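Long-range contact in cellulose biosynthesis protein BcsG (Salmonella typhimurium LT2, PDB 5OLT), which is required for cellulose biosynthesis and, in this extramembrane domain, has an alkaline phosphatase-type fold that binds a zinc ion: residues A[322-327]-A[346-351]. Numbering follows the deposited sequence.
Sequences SELVVR and SNLPQT
R327 reaches from helix 318-328 to the backbone of S346 and N347, in the loop that follows helix 341-345. Helix 318-328 packs on the central mixed sheet of this alkaline phosphatase-family domain, where L324 touches strands 90-96 and 259-265. The R327 chain leaves CB with CG anti to the carbonyl carbon (chi1 -66°) and runs extended from CG to NE, which carries its tip out to the loop. R327 NE meets E323 OE2 at 2.8 Å, a salt bridge one helical turn back that uses the anti lone pair of OE2. The L348 CD2 methyl sits over one guanidinium face, toward the rim, 3.6 Å from R327 NH1. NH1 and NH2 both bond to S346 O, nearly in the guanidinium plane. The bond from R327 NH1 to S346 O is the shorter, at 2.9 Å. NH1 also bonds to L344 O. With E323 OE2 and S346 O both at its edge, the guanidinium is probably held against rotation. L348 CD2 also touches L324 CD2 at 3.9 Å, and P349 CD lies 3.7 Å from E323 CB. The last bond, from R327 NH2 to N347 O, is weak: 3.2 Å long, with 122° at the hydrogen.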
ATOM      1  N   SER A 322       1.247  -8.005  -2.987  1.00 10.19           N
ATOM      2  CA  SER A 322       1.654  -9.328  -2.588  1.00 10.68           C
ATOM      3  C   SER A 322       2.040 -10.178  -3.812  1.00 10.13           C
ATOM      4  O   SER A 322       3.046 -10.932  -3.756  1.00 11.10           O
ATOM      5  CB  SER A 322       0.565  -9.986  -1.737  1.00 11.75           C
ATOM      6  OG  SER A 322       0.998 -11.282  -1.331  1.00 13.66           O
ATOM      7  N   GLU A 323       1.261 -10.083  -4.897  1.00  9.76           N
ATOM      8  CA  GLU A 323       1.636 -10.844  -6.089  1.00 10.74           C
ATOM      9  C   GLU A 323       2.983 -10.424  -6.659  1.00 10.58           C
ATOM     10  O   GLU A 323       3.787 -11.282  -7.030  1.00 11.28           O
ATOM     11  CB  GLU A 323       0.551 -10.672  -7.147  1.00 11.84           C
ATOM     12  CG  GLU A 323       0.819 -11.436  -8.425  1.00 12.99           C
ATOM     13  CD  GLU A 323       0.901 -12.917  -8.271  1.00 16.15           C
ATOM     14  OE1 GLU A 323       0.278 -13.478  -7.343  1.00 17.77           O
ATOM     15  OE2 GLU A 323       1.586 -13.540  -9.132  1.00 16.92           O
ATOM     16  N   LEU A 324       3.265  -9.120  -6.690  1.00 10.30           N
ATOM     17  CA  LEU A 324       4.575  -8.697  -7.174  1.00  9.86           C
ATOM     18  C   LEU A 324       5.693  -9.206  -6.278  1.00 10.27           C
ATOM     19  O   LEU A 324       6.756  -9.622  -6.796  1.00 10.99           O
ATOM     20  CB  LEU A 324       4.640  -7.156  -7.286  1.00  9.95           C
ATOM     21  CG  LEU A 324       3.886  -6.582  -8.506  1.00  9.89           C
ATOM     22  CD1 LEU A 324       3.729  -5.085  -8.338  1.00 12.62           C
ATOM     23  CD2 LEU A 324       4.591  -6.912  -9.834  1.00 12.64           C
ATOM     24  N   VAL A 325       5.471  -9.238  -4.955  1.00  9.62           N
ATOM     25  CA  VAL A 325       6.446  -9.815  -4.034  1.00  9.90           C
ATOM     26  C   VAL A 325       6.680 -11.297  -4.335  1.00 10.60           C
ATOM     27  O   VAL A 325       7.843 -11.722  -4.389  1.00 11.53           O
ATOM     28  CB  VAL A 325       6.085  -9.549  -2.539  1.00 10.13           C
ATOM     29  CG1 VAL A 325       7.055 -10.288  -1.596  1.00 12.49           C
ATOM     30  CG2 VAL A 325       6.101  -8.030  -2.267  1.00 10.77           C
ATOM     31  N   VAL A 326       5.626 -12.089  -4.513  0.70 10.68           N
ATOM     32  CA  VAL A 326       5.909 -13.489  -4.753  0.70 11.32           C
ATOM     33  C   VAL A 326       6.651 -13.672  -6.091  0.70 10.87           C
ATOM     34  O   VAL A 326       7.548 -14.521  -6.153  0.70 10.70           O
ATOM     35  CB  VAL A 326       4.646 -14.345  -4.594  0.70 11.68           C
ATOM     36  CG1 VAL A 326       3.781 -14.304  -5.831  0.70 11.60           C
ATOM     37  CG2 VAL A 326       4.993 -15.770  -4.223  0.70 14.77           C
ATOM     38  N   ARG A 327       6.336 -12.842  -7.106  1.00 11.10           N
ATOM     39  CA  ARG A 327       7.039 -12.919  -8.411  1.00 11.11           C
ATOM     40  C   ARG A 327       8.521 -12.629  -8.239  1.00 10.75           C
ATOM     41  O   ARG A 327       9.355 -13.176  -8.985  1.00 14.52           O
ATOM     42  CB  ARG A 327       6.396 -11.986  -9.443  1.00 11.30           C
ATOM     43  CG  ARG A 327       4.983 -12.469  -9.783  1.00 11.95           C
ATOM     44  CD  ARG A 327       4.330 -11.605 -10.820  1.00 12.41           C
ATOM     45  NE  ARG A 327       2.971 -12.087 -11.108  1.00 12.89           N
ATOM     46  CZ  ARG A 327       2.219 -11.598 -12.097  1.00 12.53           C
ATOM     47  NH1 ARG A 327       2.692 -10.658 -12.911  1.00 13.83           N
ATOM     48  NH2 ARG A 327       0.977 -12.038 -12.273  1.00 14.56           N
ATOM     49  N   SER A 346       1.956  -8.066 -15.916  1.00 14.82           N
ATOM     50  CA  SER A 346       0.670  -8.464 -16.512  1.00 13.92           C
ATOM     51  C   SER A 346      -0.024  -9.521 -15.628  1.00 14.65           C
ATOM     52  O   SER A 346       0.607 -10.220 -14.821  1.00 14.43           O
ATOM     53  CB  SER A 346       0.845  -8.991 -17.961  1.00 15.77           C
ATOM     54  OG  SER A 346       1.228  -7.902 -18.812  1.00 17.14           O
ATOM     55  N   ASN A 347      -1.349  -9.611 -15.791  1.00 14.95           N
ATOM     56  CA  ASN A 347      -2.170 -10.575 -15.049  1.00 15.95           C
ATOM     57  C   ASN A 347      -2.058 -10.427 -13.540  1.00 14.17           C
ATOM     58  O   ASN A 347      -2.147 -11.390 -12.805  1.00 15.67           O
ATOM     59  CB  ASN A 347      -1.852 -12.006 -15.473  1.00 17.02           C
ATOM     60  CG  ASN A 347      -1.809 -12.143 -16.972  1.00 20.96           C
ATOM     61  OD1 ASN A 347      -0.725 -12.198 -17.575  1.00 23.41           O
ATOM     62  ND2 ASN A 347      -2.978 -12.094 -17.591  1.00 24.18           N
ATOM     63  N   LEU A 348      -1.860  -9.198 -13.093  1.00 13.14           N
ATOM     64  CA  LEU A 348      -1.875  -8.951 -11.650  1.00 12.66           C
ATOM     65  C   LEU A 348      -3.319  -8.991 -11.179  1.00 13.18           C
ATOM     66  O   LEU A 348      -4.248  -8.671 -11.939  1.00 14.44           O
ATOM     67  CB  LEU A 348      -1.244  -7.586 -11.334  1.00 13.05           C
ATOM     68  CG  LEU A 348       0.260  -7.435 -11.570  1.00 13.25           C
ATOM     69  CD1 LEU A 348       0.694  -5.978 -11.456  1.00 14.44           C
ATOM     70  CD2 LEU A 348       1.072  -8.315 -10.645  1.00 14.27           C
ATOM     71  N   PRO A 349      -3.507  -9.386  -9.924  1.00 11.50           N
ATOM     72  CA  PRO A 349      -4.898  -9.391  -9.442  1.00 12.71           C
ATOM     73  C   PRO A 349      -5.524  -7.999  -9.452  1.00 12.35           C
ATOM     74  O   PRO A 349      -4.900  -7.006  -9.045  1.00 12.16           O
ATOM     75  CB  PRO A 349      -4.787  -9.903  -8.012  1.00 15.39           C
ATOM     76  CG  PRO A 349      -3.380  -9.748  -7.643  1.00 15.97           C
ATOM     77  CD  PRO A 349      -2.544  -9.786  -8.897  1.00 12.89           C
ATOM     78  N   GLN A 350      -6.763  -7.940  -9.928  1.00 11.67           N
ATOM     79  CA  GLN A 350      -7.556  -6.696  -9.887  1.00 11.46           C
ATOM     80  C   GLN A 350      -8.499  -6.814  -8.715  1.00 11.26           C
ATOM     81  O   GLN A 350      -8.914  -7.927  -8.358  1.00 12.06           O
ATOM     82  CB  GLN A 350      -8.398  -6.505 -11.155  1.00 12.47           C
ATOM     83  CG  GLN A 350      -7.500  -6.443 -12.390  1.00 14.74           C
ATOM     84  CD  GLN A 350      -8.265  -6.223 -13.663  1.00 17.98           C
ATOM     85  OE1 GLN A 350      -9.191  -5.430 -13.718  1.00 18.91           O
ATOM     86  NE2 GLN A 350      -7.815  -6.886 -14.736  1.00 26.86           N
ATOM     87  N   THR A 351      -8.826  -5.672  -8.123  1.00 10.32           N
ATOM     88  CA  THR A 351      -9.698  -5.645  -6.947  1.00 10.26           C
ATOM     89  C   THR A 351     -10.617  -4.459  -7.117  1.00 10.56           C
ATOM     90  O   THR A 351     -10.166  -3.339  -7.438  1.00 10.95           O
ATOM     91  CB  THR A 351      -8.866  -5.474  -5.651  1.00 11.41           C
ATOM     92  OG1 THR A 351      -7.887  -6.529  -5.574  1.00 13.19           O
ATOM     93  CG2 THR A 351      -9.776  -5.534  -4.413  1.00 12.80           C
TER